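Local coordinates for FLAP endonuclease-1 protein (Methanocaldococcus jannaschii, PDB 1A76), which cuts 5'-flap structures and trims 5' DNA ends during replication and repair, probably using magnesium ions in the reaction, at residues 24-29 / 73-78; 48-53 / 293-298; 55-60 / 133-138; 165-170 / 183-188. All coordinates share one frame; numbering follows the deposited sequence.

Interaction 1: residues 24-29 / 73-78; sequences VAIDGM and ITPIWV
Ile26 turns CG1 anti to its carbonyl carbon (chi1 -64°) and then runs out extended, which carries CD1 over one face of the Trp77 indole; Trp77, with CG likewise anti to the carbonyl carbon (chi1 -75°), folds its ring back beneath that methyl. CD1 of Ile26 lies 3.8 Å from the centroid of the five-membered ring of Trp77, a CH-pi contact offset toward the rim. At about a right angle to the direction of the ring, the same CD1 presses on CB of Pro75 at 3.4 Å, tighter than usual for two carbons. At the start of the pair, CG2 of Val24 meets CG2 of Ile73 at 3.6 Å. Bulky apolar residues such as Val24, Ile26, Pro75 and Trp77 suit a buried sheet face covered by helices 28-38 and 56-70, which form the connection of a beta-alpha-beta crossover between neighbouring parallel strands in the central sheet of this PIN-like nuclease core. On the opposite face, Ala25, Asp27, Ile76 and Val78 turn toward helix 153-162; the small Ala25 probably lets that helix come close, and Ala157 rests on it. Five backbone bonds stitch the strands, from Val24 N to Thr74 O through Ile26 N to Ile76 O (2.8 Å) and on to Gly28 N with Val78 O (2.8 Å). Glycine fits position 28 because a side chain there would run into Val78 O. Asp27, a predicted magnesium ligand with its side chain about 4 Å from a bound manganese ion, is also the N-cap of helix 28-38, where OD1 accepts from Asn30 N. Met29 N donates to a water at 3.1 Å, which in turn donates to Val78 O.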
loop_
_atom_site.group_PDB
_atom_site.type_symbol
_atom_site.label_atom_id
_atom_site.label_comp_id
_atom_site.label_asym_id
_atom_site.label_seq_id
_atom_site.Cartn_x
_atom_site.Cartn_y
_atom_site.Cartn_z
ATOM N N VAL A 24 8.675 10.752 -0.551
ATOM C CA VAL A 24 7.910 9.667 0.076
ATOM C C VAL A 24 7.696 8.496 -0.869
ATOM O O VAL A 24 7.600 8.677 -2.080
ATOM C CB VAL A 24 6.485 10.120 0.530
ATOM C CG1 VAL A 24 6.577 10.971 1.793
ATOM C CG2 VAL A 24 5.774 10.896 -0.611
ATOM N N ALA A 25 7.621 7.295 -0.309
ATOM C CA ALA A 25 7.344 6.110 -1.108
ATOM C C ALA A 25 5.873 5.815 -0.821
ATOM O O ALA A 25 5.491 5.595 0.326
ATOM C CB ALA A 25 8.223 4.939 -0.670
ATOM N N ILE A 26 5.042 5.848 -1.851
ATOM C CA ILE A 26 3.623 5.587 -1.659
ATOM C C ILE A 26 3.251 4.115 -1.805
ATOM O O ILE A 26 3.594 3.482 -2.799
ATOM C CB ILE A 26 2.756 6.369 -2.663
ATOM C CG1 ILE A 26 2.908 7.871 -2.438
ATOM C CG2 ILE A 26 1.281 5.974 -2.480
ATOM C CD1 ILE A 26 2.363 8.697 -3.558
ATOM N N ASP A 27 2.551 3.574 -0.810
ATOM C CA ASP A 27 2.092 2.194 -0.892
ATOM C C ASP A 27 0.964 2.233 -1.930
ATOM O O ASP A 27 -0.178 2.593 -1.619
ATOM C CB ASP A 27 1.549 1.715 0.453
ATOM C CG ASP A 27 1.049 0.283 0.394
ATOM O OD1 ASP A 27 0.580 -0.152 -0.681
ATOM O OD2 ASP A 27 1.126 -0.409 1.423
ATOM N N GLY A 28 1.318 1.881 -3.163
ATOM C CA GLY A 28 0.394 1.906 -4.281
ATOM C C GLY A 28 -0.943 1.214 -4.145
ATOM O O GLY A 28 -1.977 1.830 -4.365
ATOM N N MET A 29 -0.938 -0.066 -3.801
ATOM C CA MET A 29 -2.195 -0.792 -3.676
ATOM C C MET A 29 -3.026 -0.238 -2.541
ATOM O O MET A 29 -4.238 -0.169 -2.646
ATOM C CB MET A 29 -1.939 -2.282 -3.477
ATOM C CG MET A 29 -1.268 -2.912 -4.683
ATOM S SD MET A 29 -2.344 -2.912 -6.128
ATOM C CE MET A 29 -1.668 -1.549 -7.006
ATOM N N ILE A 73 6.136 17.800 -2.199
ATOM C CA ILE A 73 6.262 16.433 -1.698
ATOM C C ILE A 73 6.478 15.605 -2.945
ATOM O O ILE A 73 5.579 15.501 -3.793
ATOM C CB ILE A 73 4.997 15.927 -1.001
ATOM C CG1 ILE A 73 4.863 16.581 0.374
ATOM C CG2 ILE A 73 5.075 14.402 -0.843
ATOM C CD1 ILE A 73 3.439 16.691 0.866
ATOM N N THR A 74 7.674 15.042 -3.073
ATOM C CA THR A 74 8.012 14.231 -4.239
ATOM C C THR A 74 7.735 12.760 -3.958
ATOM O O THR A 74 8.430 12.127 -3.156
ATOM C CB THR A 74 9.490 14.410 -4.612
ATOM O OG1 THR A 74 9.703 15.760 -5.030
ATOM C CG2 THR A 74 9.878 13.474 -5.733
ATOM N N PRO A 75 6.701 12.200 -4.606
ATOM C CA PRO A 75 6.375 10.798 -4.381
ATOM C C PRO A 75 6.906 9.825 -5.430
ATOM O O PRO A 75 7.162 10.178 -6.592
ATOM C CB PRO A 75 4.852 10.810 -4.370
ATOM C CG PRO A 75 4.509 11.890 -5.416
ATOM C CD PRO A 75 5.723 12.820 -5.522
ATOM N N ILE A 76 7.092 8.591 -4.987
ATOM C CA ILE A 76 7.502 7.522 -5.867
ATOM C C ILE A 76 6.477 6.449 -5.515
ATOM O O ILE A 76 6.298 6.109 -4.342
ATOM C CB ILE A 76 8.952 7.034 -5.589
ATOM C CG1 ILE A 76 9.256 5.835 -6.488
ATOM C CG2 ILE A 76 9.132 6.690 -4.111
ATOM C CD1 ILE A 76 10.671 5.801 -7.033
ATOM N N TRP A 77 5.779 5.948 -6.530
ATOM C CA TRP A 77 4.752 4.942 -6.324
ATOM C C TRP A 77 5.332 3.531 -6.287
ATOM O O TRP A 77 6.160 3.156 -7.120
ATOM C CB TRP A 77 3.693 5.055 -7.430
ATOM C CG TRP A 77 2.780 6.223 -7.237
ATOM C CD1 TRP A 77 3.091 7.548 -7.396
ATOM C CD2 TRP A 77 1.411 6.179 -6.819
ATOM N NE1 TRP A 77 2.000 8.323 -7.100
ATOM C CE2 TRP A 77 0.955 7.513 -6.745
ATOM C CE3 TRP A 77 0.523 5.140 -6.498
ATOM C CZ2 TRP A 77 -0.356 7.840 -6.362
ATOM C CZ3 TRP A 77 -0.774 5.462 -6.116
ATOM C CH2 TRP A 77 -1.203 6.803 -6.054
ATOM N N VAL A 78 4.894 2.752 -5.310
ATOM C CA VAL A 78 5.368 1.387 -5.169
ATOM C C VAL A 78 4.225 0.398 -5.317
ATOM O O VAL A 78 3.252 0.414 -4.551
ATOM C CB VAL A 78 6.051 1.171 -3.806
ATOM C CG1 VAL A 78 6.749 -0.164 -3.790
ATOM C CG2 VAL A 78 7.052 2.269 -3.546
HETATM O O HOH W 1 1.799 -1.589 -3.595
#

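Interaction 2: residues 48-53 / 293-298; sequences RNRKGE and ENDFNY
A type I beta turn from Asn49 to Gly52 comes up against the Asn294-Asp295 corner, with CA of Asn49 5.1 Å from CA of Asn294. The contact joins two irregular loops, the one before helix 56-70 of the N-domain and the one between the C-terminal helices 283-292 and 298-315. Asp295, in a left-handed backbone conformation, turns its carboxylate across the start of the turn: Arg50 N donates almost straight to Asp295 OD2, although the modelled length of 2.4 Å is doubtfully short. A carboxylate suits this place because it can take up a turn N-H and lie near a positive side chain. The Arg50 guanidinium nevertheless points no N-H at it; NE stays 4.4 Å from Asp295 OD1, which lies well out of the guanidinium plane. With an alanine in place of Asp295, Arg50 N would probably be left without its acceptor, and the turn would be less firmly tied to the C-terminal loop. Asn294 anchors its own loop by giving ND2 to Phe289 O. Gly52 closes the turn at a positive phi, where a side chain would be jammed against the preceding carbonyl. Between the two loops, a water donates to Glu53 OE1 at 3.1 Å and, weakly, to Glu293 O at 3.3 Å.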
loop_
_atom_site.group_PDB
_atom_site.type_symbol
_atom_site.label_atom_id
_atom_site.label_comp_id
_atom_site.label_asym_id
_atom_site.label_seq_id
_atom_site.Cartn_x
_atom_site.Cartn_y
_atom_site.Cartn_z
ATOM N N ARG A 48 -17.347 6.558 -12.511
ATOM C CA ARG A 48 -17.256 5.760 -13.727
ATOM C C ARG A 48 -17.322 6.629 -14.976
ATOM O O ARG A 48 -17.875 7.728 -14.949
ATOM C CB ARG A 48 -18.393 4.729 -13.800
ATOM C CG ARG A 48 -18.791 4.062 -12.485
ATOM C CD ARG A 48 -19.938 3.080 -12.760
ATOM N NE ARG A 48 -20.205 2.171 -11.648
ATOM C CZ ARG A 48 -19.813 0.901 -11.610
ATOM N NH1 ARG A 48 -19.126 0.389 -12.626
ATOM N NH2 ARG A 48 -20.104 0.147 -10.554
ATOM N N ASN A 49 -16.757 6.134 -16.073
ATOM C CA ASN A 49 -16.810 6.859 -17.327
ATOM C C ASN A 49 -18.109 6.468 -18.048
ATOM O O ASN A 49 -18.922 5.684 -17.533
ATOM C CB ASN A 49 -15.579 6.560 -18.199
ATOM C CG ASN A 49 -15.387 5.073 -18.492
ATOM O OD1 ASN A 49 -14.267 4.629 -18.752
ATOM N ND2 ASN A 49 -16.471 4.303 -18.458
ATOM N N ARG A 50 -18.305 7.012 -19.238
ATOM C CA ARG A 50 -19.518 6.758 -20.007
ATOM C C ARG A 50 -19.728 5.332 -20.481
ATOM O O ARG A 50 -20.787 5.015 -21.012
ATOM C CB ARG A 50 -19.565 7.706 -21.197
ATOM C CG ARG A 50 -19.463 9.144 -20.777
ATOM C CD ARG A 50 -20.812 9.787 -20.677
ATOM N NE ARG A 50 -20.934 10.833 -21.683
ATOM C CZ ARG A 50 -21.562 11.988 -21.501
ATOM N NH1 ARG A 50 -22.139 12.262 -20.343
ATOM N NH2 ARG A 50 -21.610 12.866 -22.488
ATOM N N LYS A 51 -18.726 4.481 -20.293
ATOM C CA LYS A 51 -18.815 3.080 -20.687
ATOM C C LYS A 51 -19.084 2.238 -19.445
ATOM O O LYS A 51 -19.129 1.014 -19.507
ATOM C CB LYS A 51 -17.512 2.633 -21.348
ATOM C CG LYS A 51 -17.148 3.438 -22.578
ATOM C CD LYS A 51 -17.655 2.767 -23.847
ATOM C CE LYS A 51 -19.167 2.884 -23.971
ATOM N NZ LYS A 51 -19.799 1.556 -24.207
ATOM N N GLY A 52 -19.254 2.914 -18.314
ATOM C CA GLY A 52 -19.533 2.229 -17.068
ATOM C C GLY A 52 -18.326 1.656 -16.355
ATOM O O GLY A 52 -18.496 0.912 -15.386
ATOM N N GLU A 53 -17.120 1.990 -16.820
ATOM C CA GLU A 53 -15.886 1.492 -16.196
ATOM C C GLU A 53 -15.502 2.397 -15.033
ATOM O O GLU A 53 -15.629 3.615 -15.123
ATOM C CB GLU A 53 -14.734 1.453 -17.201
ATOM C CG GLU A 53 -14.870 0.387 -18.274
ATOM C CD GLU A 53 -13.865 0.559 -19.399
ATOM O OE1 GLU A 53 -13.667 1.702 -19.865
ATOM O OE2 GLU A 53 -13.271 -0.455 -19.816
ATOM N N GLU A 293 -10.806 9.027 -23.280
ATOM C CA GLU A 293 -11.159 7.672 -22.926
ATOM C C GLU A 293 -11.844 7.459 -21.582
ATOM O O GLU A 293 -12.555 6.461 -21.397
ATOM C CB GLU A 293 -9.915 6.810 -23.000
ATOM C CG GLU A 293 -9.213 6.910 -24.322
ATOM C CD GLU A 293 -7.882 6.220 -24.302
ATOM O OE1 GLU A 293 -7.442 5.811 -23.209
ATOM O OE2 GLU A 293 -7.273 6.086 -25.378
ATOM N N ASN A 294 -11.652 8.377 -20.640
ATOM C CA ASN A 294 -12.273 8.166 -19.343
ATOM C C ASN A 294 -13.191 9.258 -18.825
ATOM O O ASN A 294 -13.491 9.336 -17.634
ATOM C CB ASN A 294 -11.191 7.793 -18.340
ATOM C CG ASN A 294 -10.776 6.338 -18.488
ATOM O OD1 ASN A 294 -11.505 5.435 -18.076
ATOM N ND2 ASN A 294 -9.623 6.103 -19.104
ATOM N N ASP A 295 -13.639 10.097 -19.750
ATOM C CA ASP A 295 -14.586 11.150 -19.458
ATOM C C ASP A 295 -14.281 12.143 -18.347
ATOM O O ASP A 295 -15.200 12.646 -17.684
ATOM C CB ASP A 295 -15.950 10.505 -19.220
ATOM C CG ASP A 295 -16.417 9.702 -20.414
ATOM O OD1 ASP A 295 -16.547 10.296 -21.504
ATOM O OD2 ASP A 295 -16.643 8.483 -20.275
ATOM N N PHE A 296 -13.010 12.425 -18.117
ATOM C CA PHE A 296 -12.681 13.411 -17.101
ATOM C C PHE A 296 -13.050 14.764 -17.719
ATOM O O PHE A 296 -13.177 14.880 -18.941
ATOM C CB PHE A 296 -11.185 13.380 -16.772
ATOM C CG PHE A 296 -10.818 12.396 -15.683
ATOM C CD1 PHE A 296 -11.317 11.103 -15.695
ATOM C CD2 PHE A 296 -9.953 12.765 -14.655
ATOM C CE1 PHE A 296 -10.961 10.190 -14.705
ATOM C CE2 PHE A 296 -9.593 11.861 -13.664
ATOM C CZ PHE A 296 -10.096 10.573 -13.686
ATOM N N ASN A 297 -13.240 15.773 -16.880
ATOM C CA ASN A 297 -13.578 17.108 -17.369
ATOM C C ASN A 297 -12.346 17.696 -18.054
ATOM O O ASN A 297 -11.273 17.795 -17.448
ATOM C CB ASN A 297 -14.009 18.007 -16.214
ATOM C CG ASN A 297 -14.249 19.431 -16.657
ATOM O OD1 ASN A 297 -13.419 20.305 -16.430
ATOM N ND2 ASN A 297 -15.389 19.670 -17.301
ATOM N N TYR A 298 -12.499 18.091 -19.314
ATOM C CA TYR A 298 -11.381 18.629 -20.070
ATOM C C TYR A 298 -10.702 19.805 -19.408
ATOM O O TYR A 298 -9.490 19.793 -19.198
ATOM C CB TYR A 298 -11.810 19.043 -21.478
ATOM C CG TYR A 298 -10.678 19.699 -22.231
ATOM C CD1 TYR A 298 -9.700 18.932 -22.859
ATOM C CD2 TYR A 298 -10.533 21.085 -22.233
ATOM C CE1 TYR A 298 -8.595 19.525 -23.465
ATOM C CE2 TYR A 298 -9.440 21.691 -22.830
ATOM C CZ TYR A 298 -8.473 20.910 -23.440
ATOM O OH TYR A 298 -7.386 21.510 -24.011
HETATM O O HOH W 2 -11.433 2.952 -17.915
HETATM O O HOH W 3 -11.580 3.284 -21.485
#

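Interaction 3: residues 55-60 / 133-138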
loop_
_atom_site.group_PDB
_atom_site.type_symbol
_atom_site.label_atom_id
_atom_site.label_comp_id
_atom_site.label_asym_id
_atom_site.label_seq_id
_atom_site.Cartn_x
_atom_site.Cartn_y
_atom_site.Cartn_z
ATOM N N THR A 55 -13.495 4.680 -12.706
ATOM C CA THR A 55 -12.370 5.615 -12.863
ATOM C C THR A 55 -11.879 6.206 -11.542
ATOM O O THR A 55 -10.986 7.050 -11.514
ATOM C CB THR A 55 -12.768 6.769 -13.802
ATOM O OG1 THR A 55 -13.905 7.452 -13.267
ATOM C CG2 THR A 55 -13.132 6.230 -15.179
ATOM N N SER A 56 -12.482 5.757 -10.452
ATOM C CA SER A 56 -12.126 6.198 -9.108
ATOM C C SER A 56 -10.611 6.246 -8.852
ATOM O O SER A 56 -10.094 7.245 -8.325
ATOM C CB SER A 56 -12.791 5.258 -8.088
ATOM O OG SER A 56 -14.027 5.792 -7.657
ATOM N N ALA A 57 -9.907 5.175 -9.221
ATOM C CA ALA A 57 -8.455 5.087 -9.012
ATOM C C ALA A 57 -7.642 6.077 -9.854
ATOM O O ALA A 57 -6.674 6.668 -9.373
ATOM C CB ALA A 57 -7.976 3.686 -9.296
ATOM N N TYR A 58 -8.023 6.239 -11.116
ATOM C CA TYR A 58 -7.319 7.154 -12.001
ATOM C C TYR A 58 -7.435 8.599 -11.466
ATOM O O TYR A 58 -6.478 9.388 -11.543
ATOM C CB TYR A 58 -7.894 7.053 -13.429
ATOM C CG TYR A 58 -8.086 5.624 -13.941
ATOM C CD1 TYR A 58 -7.251 4.592 -13.515
ATOM C CD2 TYR A 58 -9.106 5.312 -14.843
ATOM C CE1 TYR A 58 -7.423 3.286 -13.963
ATOM C CE2 TYR A 58 -9.288 4.008 -15.302
ATOM C CZ TYR A 58 -8.442 2.999 -14.853
ATOM O OH TYR A 58 -8.638 1.703 -15.256
ATOM N N ASN A 59 -8.608 8.931 -10.922
ATOM C CA ASN A 59 -8.865 10.261 -10.362
ATOM C C ASN A 59 -7.923 10.549 -9.178
ATOM O O ASN A 59 -7.324 11.614 -9.092
ATOM C CB ASN A 59 -10.349 10.358 -9.924
ATOM C CG ASN A 59 -10.709 11.704 -9.312
ATOM O OD1 ASN A 59 -10.255 12.048 -8.221
ATOM N ND2 ASN A 59 -11.540 12.469 -10.011
ATOM N N GLY A 60 -7.784 9.593 -8.270
ATOM C CA GLY A 60 -6.908 9.805 -7.132
ATOM C C GLY A 60 -5.441 9.850 -7.532
ATOM O O GLY A 60 -4.678 10.670 -7.028
ATOM N N GLU A 133 -2.768 -1.853 -13.940
ATOM C CA GLU A 133 -1.843 -1.604 -15.041
ATOM C C GLU A 133 -2.114 -0.207 -15.637
ATOM O O GLU A 133 -1.180 0.504 -15.996
ATOM C CB GLU A 133 -1.986 -2.694 -16.107
ATOM C CG GLU A 133 -1.227 -4.023 -15.828
ATOM C CD GLU A 133 -0.845 -4.258 -14.361
ATOM O OE1 GLU A 133 0.222 -3.774 -13.926
ATOM O OE2 GLU A 133 -1.605 -4.945 -13.641
ATOM N N ASN A 134 -3.387 0.173 -15.721
ATOM C CA ASN A 134 -3.809 1.479 -16.243
ATOM C C ASN A 134 -3.295 2.624 -15.353
ATOM O O ASN A 134 -2.972 3.710 -15.834
ATOM C CB ASN A 134 -5.337 1.547 -16.318
ATOM C CG ASN A 134 -5.899 0.929 -17.596
ATOM O OD1 ASN A 134 -7.118 0.748 -17.732
ATOM N ND2 ASN A 134 -5.025 0.611 -18.533
ATOM N N CYS A 135 -3.223 2.370 -14.051
ATOM C CA CYS A 135 -2.732 3.363 -13.107
ATOM C C CYS A 135 -1.233 3.580 -13.315
ATOM O O CYS A 135 -0.740 4.700 -13.239
ATOM C CB CYS A 135 -3.000 2.900 -11.674
ATOM S SG CYS A 135 -4.725 3.125 -11.170
ATOM N N LYS A 136 -0.514 2.498 -13.587
ATOM C CA LYS A 136 0.921 2.584 -13.824
ATOM C C LYS A 136 1.160 3.361 -15.114
ATOM O O LYS A 136 2.079 4.164 -15.199
ATOM C CB LYS A 136 1.525 1.180 -13.949
ATOM C CG LYS A 136 1.428 0.345 -12.688
ATOM C CD LYS A 136 1.940 -1.066 -12.962
ATOM C CE LYS A 136 2.314 -1.802 -11.683
ATOM N NZ LYS A 136 2.511 -3.269 -11.942
ATOM N N TYR A 137 0.333 3.104 -16.122
ATOM C CA TYR A 137 0.454 3.786 -17.411
ATOM C C TYR A 137 0.235 5.278 -17.213
ATOM O O TYR A 137 0.967 6.108 -17.754
ATOM C CB TYR A 137 -0.584 3.244 -18.396
ATOM C CG TYR A 137 -0.691 4.025 -19.703
ATOM C CD1 TYR A 137 0.423 4.192 -20.531
ATOM C CD2 TYR A 137 -1.913 4.572 -20.123
ATOM C CE1 TYR A 137 0.326 4.882 -21.749
ATOM C CE2 TYR A 137 -2.018 5.268 -21.348
ATOM C CZ TYR A 137 -0.892 5.414 -22.148
ATOM O OH TYR A 137 -0.974 6.080 -23.353
ATOM N N LEU A 138 -0.785 5.616 -16.432
ATOM C CA LEU A 138 -1.104 7.010 -16.163
ATOM C C LEU A 138 0.078 7.697 -15.477
ATOM O O LEU A 138 0.416 8.841 -15.792
ATOM C CB LEU A 138 -2.362 7.104 -15.287
ATOM C CG LEU A 138 -2.766 8.493 -14.769
ATOM C CD1 LEU A 138 -3.025 9.430 -15.940
ATOM C CD2 LEU A 138 -4.005 8.378 -13.875
#
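Tyr58 of helix 56-70 and Cys135 of helix 129-142 meet where two nearly parallel helices, their local axes 9.8 Å apart at 25°, join the N-domain to the I-domain in a helix-helix packing interface. The sulfur-aromatic contact comes first: Cys135 SG approaches the Tyr58 ring in its plane, at the edge, 3.7 Å from CD1 and 4.9 Å from the ring centroid. Tyr58 places its CG anti to the carbonyl carbon (chi1 -47°), which lays the ring across the gap between the helices. Apolar packing backs this up. Cys135 SG also touches Ala57 CB at 3.8 Å, a thiol and a methyl, both compact, at the closest backbone approach, Tyr58 to Cys135, while CB of Asn134 lies 3.6 Å from Tyr58 CE1. Leucine suits position 138 because its branched end reaches across to the neighbouring helix: with CG anti to the backbone N, Leu138 CD2 comes to 4.1 Å from Tyr58 CB. Beyond these segments Phe289 of helix 283-292 packs edge-to-face on Tyr58 and also touches Asn134 and Leu138, making a third helix part of the same cluster.

Polar groups make up the second set. On the side of helix 129-142 away from Tyr58, Lys136 NZ forms a salt bridge with Glu133 OE1 one turn back, and further ones with Glu82 and Glu148; three carboxylates gathered round one ammonium group probably steady its positive charge. Across the interface, Tyr58 OH comes to 3.1 Å from Asn134 OD1, the ring and amide planes turned 66° apart.

Interaction 4: residues 165-170 / 183-188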
loop_
_atom_site.group_PDB
_atom_site.type_symbol
_atom_site.label_atom_id
_atom_site.label_comp_id
_atom_site.label_asym_id
_atom_site.label_seq_id
_atom_site.Cartn_x
_atom_site.Cartn_y
_atom_site.Cartn_z
ATOM N N ASP A 165 16.323 6.825 1.043
ATOM C CA ASP A 165 16.006 7.313 -0.289
ATOM C C ASP A 165 14.738 8.166 -0.227
ATOM O O ASP A 165 14.533 9.064 -1.049
ATOM C CB ASP A 165 15.824 6.137 -1.246
ATOM C CG ASP A 165 17.151 5.573 -1.724
ATOM O OD1 ASP A 165 18.211 6.161 -1.399
ATOM O OD2 ASP A 165 17.133 4.545 -2.421
ATOM N N VAL A 166 13.884 7.866 0.751
ATOM C CA VAL A 166 12.654 8.620 0.965
ATOM C C VAL A 166 12.515 8.815 2.467
ATOM O O VAL A 166 13.045 8.030 3.256
ATOM C CB VAL A 166 11.400 7.871 0.435
ATOM C CG1 VAL A 166 11.452 7.781 -1.078
ATOM C CG2 VAL A 166 11.308 6.483 1.072
ATOM N N TRP A 167 11.785 9.856 2.855
ATOM C CA TRP A 167 11.592 10.187 4.261
ATOM C C TRP A 167 10.586 9.290 4.985
ATOM O O TRP A 167 10.727 9.017 6.181
ATOM C CB TRP A 167 11.134 11.633 4.367
ATOM C CG TRP A 167 11.137 12.171 5.759
ATOM C CD1 TRP A 167 12.226 12.382 6.561
ATOM C CD2 TRP A 167 9.999 12.612 6.499
ATOM N NE1 TRP A 167 11.832 12.934 7.763
ATOM C CE2 TRP A 167 10.469 13.086 7.749
ATOM C CE3 TRP A 167 8.623 12.656 6.232
ATOM C CZ2 TRP A 167 9.612 13.597 8.722
ATOM C CZ3 TRP A 167 7.779 13.161 7.200
ATOM C CH2 TRP A 167 8.276 13.626 8.432
ATOM N N ALA A 168 9.569 8.840 4.259
ATOM C CA ALA A 168 8.546 8.005 4.854
ATOM C C ALA A 168 7.741 7.226 3.831
ATOM O O ALA A 168 7.844 7.444 2.607
ATOM C CB ALA A 168 7.594 8.870 5.700
ATOM N N VAL A 169 6.937 6.311 4.360
ATOM C CA VAL A 169 6.048 5.502 3.544
ATOM C C VAL A 169 4.657 6.111 3.725
ATOM O O VAL A 169 4.231 6.393 4.846
ATOM C CB VAL A 169 6.038 4.025 4.030
ATOM C CG1 VAL A 169 4.885 3.255 3.384
ATOM C CG2 VAL A 169 7.384 3.371 3.716
ATOM N N VAL A 170 3.969 6.357 2.621
ATOM C CA VAL A 170 2.621 6.894 2.684
ATOM C C VAL A 170 1.650 5.716 2.590
ATOM O O VAL A 170 1.715 4.908 1.662
ATOM C CB VAL A 170 2.373 7.888 1.539
ATOM C CG1 VAL A 170 0.886 8.227 1.447
ATOM C CG2 VAL A 170 3.198 9.143 1.770
ATOM N N ARG A 183 9.486 5.798 9.302
ATOM C CA ARG A 183 8.354 6.703 9.403
ATOM C C ARG A 183 7.233 6.320 8.459
ATOM O O ARG A 183 7.477 5.890 7.337
ATOM C CB ARG A 183 8.788 8.126 9.063
ATOM C CG ARG A 183 9.401 8.916 10.187
ATOM C CD ARG A 183 9.963 10.228 9.648
ATOM N NE ARG A 183 11.314 10.441 10.147
ATOM C CZ ARG A 183 12.417 10.013 9.540
ATOM N NH1 ARG A 183 12.346 9.358 8.391
ATOM N NH2 ARG A 183 13.598 10.259 10.083
ATOM N N VAL A 184 6.003 6.510 8.924
ATOM C CA VAL A 184 4.810 6.248 8.135
ATOM C C VAL A 184 3.963 7.513 8.265
ATOM O O VAL A 184 3.917 8.128 9.332
ATOM C CB VAL A 184 3.990 5.044 8.688
ATOM C CG1 VAL A 184 2.591 5.039 8.069
ATOM C CG2 VAL A 184 4.716 3.735 8.380
ATOM N N VAL A 185 3.333 7.929 7.171
ATOM C CA VAL A 185 2.463 9.098 7.225
ATOM C C VAL A 185 1.117 8.686 6.652
ATOM O O VAL A 185 1.038 8.232 5.511
ATOM C CB VAL A 185 3.009 10.275 6.414
ATOM C CG1 VAL A 185 2.049 11.461 6.549
ATOM C CG2 VAL A 185 4.403 10.653 6.892
ATOM N N ARG A 186 0.074 8.824 7.464
ATOM C CA ARG A 186 -1.283 8.468 7.074
ATOM C C ARG A 186 -2.110 9.711 6.768
ATOM O O ARG A 186 -1.695 10.835 7.075
ATOM C CB ARG A 186 -1.952 7.674 8.188
ATOM C CG ARG A 186 -1.124 6.487 8.693
ATOM C CD ARG A 186 -2.038 5.502 9.396
ATOM N NE ARG A 186 -2.949 6.247 10.246
ATOM C CZ ARG A 186 -4.274 6.215 10.179
ATOM N NH1 ARG A 186 -4.896 5.460 9.294
ATOM N NH2 ARG A 186 -4.972 6.985 10.998
ATOM N N ASN A 187 -3.266 9.486 6.141
ATOM C CA ASN A 187 -4.209 10.538 5.752
ATOM C C ASN A 187 -3.760 11.557 4.725
ATOM O O ASN A 187 -4.056 12.750 4.855
ATOM C CB ASN A 187 -4.726 11.270 6.983
ATOM C CG ASN A 187 -5.370 10.331 7.959
ATOM O OD1 ASN A 187 -5.987 9.351 7.557
ATOM N ND2 ASN A 187 -5.220 10.607 9.243
ATOM N N LEU A 188 -3.042 11.091 3.708
ATOM C CA LEU A 188 -2.632 11.962 2.614
ATOM C C LEU A 188 -3.481 11.515 1.420
ATOM O O LEU A 188 -3.952 12.347 0.647
ATOM C CB LEU A 188 -1.133 11.817 2.293
ATOM C CG LEU A 188 -0.134 12.506 3.230
ATOM C CD1 LEU A 188 1.291 12.319 2.704
ATOM C CD2 LEU A 188 -0.455 14.006 3.343
#
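Arg183 begins its run along Trp167 at CB, which rests 3.6 Å from CB of Ala168; an alanine there lets the two chains close up. Farther out CD sits over the face of the indole, 3.7 Å from the centroid of the Trp167 six-membered ring, a CH-pi contact. A bend at chi3 (-132°) then lays the guanidinium flat on the ring, planes 8° apart, with CZ 4.0 Å from the centroid of the five-membered ring in an off-centre cation-pi stack. NE faces Trp167 NE1 without bonding, since both are donors. At the tip NH1 gives a bond of 2.8 Å to Trp167 O, in the carbonyl plane on a lone pair, which helps hold the group's rotation, though the bond is bent (137°). A leucine in place of Arg183 has no N-H for Trp167 O, and the indole, without its stacked cation, would probably be held less firmly. The backbones pair in parallel: Val169 N donates to Arg183 O, and Val185 N to Val169 O at 2.9 Å. Beta-branched valines suit the extended chain. Strand 168-170 lies between strand 183-186 and strand 23-27 in the central sheet; Val169 faces helix 153-162, Val170 packs on Val24 and Ile26, and Leu197 of strand 196-199 borders Trp167, Arg183 and Val185.

Overall arrangement
From the N terminus, strand 23-27 is the first partner met, and interaction 1 closes its loop at 73-78 after helices 28-38 and 56-70. Residues 48-53 and 55-60 leave from inside that loop, so interactions 2 and 3 both cross interaction 1, reaching forward to 293-298 and 133-138. Interaction 3 is nested within the long loop of interaction 2 and touches it through Thr55 and Asn59; together they tie the N-domain to I-domain helix 129-142 and to the C-terminal helices. Interaction 4, a short loop also nested in interaction 2, follows interactions 1 and 3 in series. It joins interaction 1 in one sheet, where Ala25 makes backbone hydrogen bonds to Ala168 and Val170.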